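PDB 3RPF: molybdopterin converting factor, subunit 1 (MoaD) from Helicobacter pylori, which probably serves as the small, ubiquitin-like sulfur-carrier subunit of molybdopterin synthase, delivering sulfur from its C-terminal tail for molybdenum cofactor synthesis. Local coordinates for residues D[8-13]-D[67-72]. Sequence-based numbering, arbitrary orientation.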
loop_
_atom_site.group_PDB
_atom_site.type_symbol
_atom_site.label_atom_id
_atom_site.label_comp_id
_atom_site.label_asym_id
_atom_site.label_seq_id
_atom_site.Cartn_x
_atom_site.Cartn_y
_atom_site.Cartn_z
ATOM N N PHE D 8 31.098 -0.183 -7.568
ATOM C CA PHE D 8 29.746 0.193 -7.919
ATOM C C PHE D 8 29.335 1.587 -7.471
ATOM O O PHE D 8 29.930 2.169 -6.581
ATOM C CB PHE D 8 28.767 -0.851 -7.392
ATOM C CG PHE D 8 28.646 -2.053 -8.269
ATOM C CD1 PHE D 8 27.808 -2.042 -9.353
ATOM C CD2 PHE D 8 29.383 -3.185 -8.015
ATOM C CE1 PHE D 8 27.692 -3.135 -10.154
ATOM C CE2 PHE D 8 29.269 -4.287 -8.813
ATOM C CZ PHE D 8 28.421 -4.259 -9.887
ATOM N N GLY D 9 28.303 2.104 -8.110
ATOM C CA GLY D 9 27.763 3.395 -7.754
ATOM C C GLY D 9 28.703 4.569 -7.864
ATOM O O GLY D 9 29.361 4.746 -8.868
ATOM N N PRO D 10 28.755 5.370 -6.815
ATOM C CA PRO D 10 29.519 6.622 -6.799
ATOM C C PRO D 10 31.032 6.468 -6.943
ATOM O O PRO D 10 31.684 7.426 -7.338
ATOM C CB PRO D 10 29.166 7.228 -5.438
ATOM C CG PRO D 10 28.631 6.112 -4.646
ATOM C CD PRO D 10 27.932 5.236 -5.616
ATOM N N ILE D 11 31.587 5.313 -6.597
ATOM C CA ILE D 11 33.027 5.170 -6.637
ATOM C C ILE D 11 33.555 5.470 -8.027
ATOM O O ILE D 11 33.012 5.031 -9.015
ATOM C CB ILE D 11 33.453 3.777 -6.273
ATOM C CG1 ILE D 11 33.052 3.462 -4.846
ATOM C CG2 ILE D 11 34.938 3.654 -6.418
ATOM C CD1 ILE D 11 33.148 2.033 -4.525
ATOM N N LYS D 12 34.545 6.348 -8.073
ATOM C CA LYS D 12 35.236 6.749 -9.295
ATOM C C LYS D 12 36.203 5.751 -9.964
ATOM O O LYS D 12 36.297 5.673 -11.172
ATOM C CB LYS D 12 35.876 8.123 -9.104
ATOM C CG LYS D 12 34.865 9.238 -9.039
ATOM C CD LYS D 12 34.167 9.430 -10.372
ATOM C CE LYS D 12 33.470 10.777 -10.455
ATOM N NZ LYS D 12 33.517 11.514 -9.172
ATOM N N GLU D 13 36.948 5.027 -9.157
ATOM C CA GLU D 13 37.941 4.086 -9.672
ATOM C C GLU D 13 37.398 3.145 -10.751
ATOM O O GLU D 13 36.265 2.671 -10.664
ATOM C CB GLU D 13 38.525 3.253 -8.531
ATOM C CG GLU D 13 39.509 2.177 -8.996
ATOM C CD GLU D 13 40.836 2.753 -9.484
ATOM O OE1 GLU D 13 41.126 3.923 -9.156
ATOM O OE2 GLU D 13 41.590 2.032 -10.186
ATOM N N LEU D 67 32.683 -3.856 -4.562
ATOM C CA LEU D 67 32.536 -2.867 -3.496
ATOM C C LEU D 67 31.214 -2.115 -3.640
ATOM O O LEU D 67 30.927 -1.547 -4.700
ATOM C CB LEU D 67 33.701 -1.873 -3.510
ATOM C CG LEU D 67 35.012 -2.277 -2.823
ATOM C CD1 LEU D 67 35.941 -2.996 -3.796
ATOM C CD2 LEU D 67 35.711 -1.069 -2.206
ATOM N N LEU D 68 30.433 -2.094 -2.559
ATOM C CA LEU D 68 29.086 -1.531 -2.566
ATOM C C LEU D 68 28.936 -0.428 -1.520
ATOM O O LEU D 68 28.864 -0.706 -0.320
ATOM C CB LEU D 68 28.058 -2.636 -2.294
ATOM C CG LEU D 68 28.267 -3.944 -3.059
ATOM C CD1 LEU D 68 27.138 -4.922 -2.787
ATOM C CD2 LEU D 68 28.384 -3.676 -4.544
ATOM N N PRO D 69 28.895 0.834 -1.974
ATOM C CA PRO D 69 28.697 2.012 -1.123
ATOM C C PRO D 69 27.260 2.047 -0.606
ATOM O O PRO D 69 26.418 1.320 -1.132
ATOM C CB PRO D 69 28.917 3.181 -2.091
ATOM C CG PRO D 69 29.567 2.592 -3.306
ATOM C CD PRO D 69 29.059 1.200 -3.390
ATOM N N PRO D 70 26.978 2.881 0.406
ATOM C CA PRO D 70 25.605 2.972 0.925
ATOM C C PRO D 70 24.572 3.217 -0.194
ATOM O O PRO D 70 24.838 3.994 -1.119
ATOM C CB PRO D 70 25.670 4.171 1.874
ATOM C CG PRO D 70 27.115 4.229 2.305
ATOM C CD PRO D 70 27.919 3.761 1.126
ATOM N N VAL D 71 23.403 2.591 -0.076
ATOM C CA VAL D 71 22.403 2.534 -1.150
ATOM C C VAL D 71 21.219 3.461 -0.897
ATOM O O VAL D 71 21.033 3.947 0.225
ATOM C CB VAL D 71 21.870 1.096 -1.312
ATOM C CG1 VAL D 71 23.024 0.126 -1.577
ATOM C CG2 VAL D 71 21.102 0.674 -0.068
ATOM N N CYS D 72 20.410 3.720 -1.924
ATOM C CA CYS D 72 19.190 4.518 -1.707
ATOM C C CYS D 72 18.141 4.352 -2.808
ATOM O O CYS D 72 17.768 5.317 -3.472
ATOM C CB CYS D 72 19.538 5.992 -1.542
ATOM S SG CYS D 72 18.196 6.998 -0.819
#
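The carbonyl O of L67 sits off the edge of the F8 ring, close to its plane. In this ubiquitin-like fold of MoaD, the loop after strand 4-7 meets the end of strand 64-68, which runs parallel to strand 4-7, where the C-terminal tail departs. L68 lies alongside F8, pointing the same way, and its methyl CD2 meets the ring obliquely, 3.6 Å from F8 CD2. F8 also stacks on Y54 of the catalytic subunit, so the ring belongs to the subunit interface. One backbone bond extends the pairing of the two strands: F8 N donates to L67 O at 3.2 Å, with an N-H...O angle of 160°. A type II' turn from F8 to I11 then reverses the loop. G9 is its second residue, where the positive phi (60°) favours glycine. The P10 and P69 rings pass alongside one another, pointing opposite ways, with P10 CD 3.9 Å from P69 CG. W39 of the same chain touches P10, P69 and I11. With I11 CG1 anti to the carbonyl carbon (chi1 -63°), I11 CD1 comes within 3.8 Å of P69 CG. The I11 and L67 side chains cross at about a right angle. P69 CG also makes a close van der Waals contact with F8 O, at 3.3 Å.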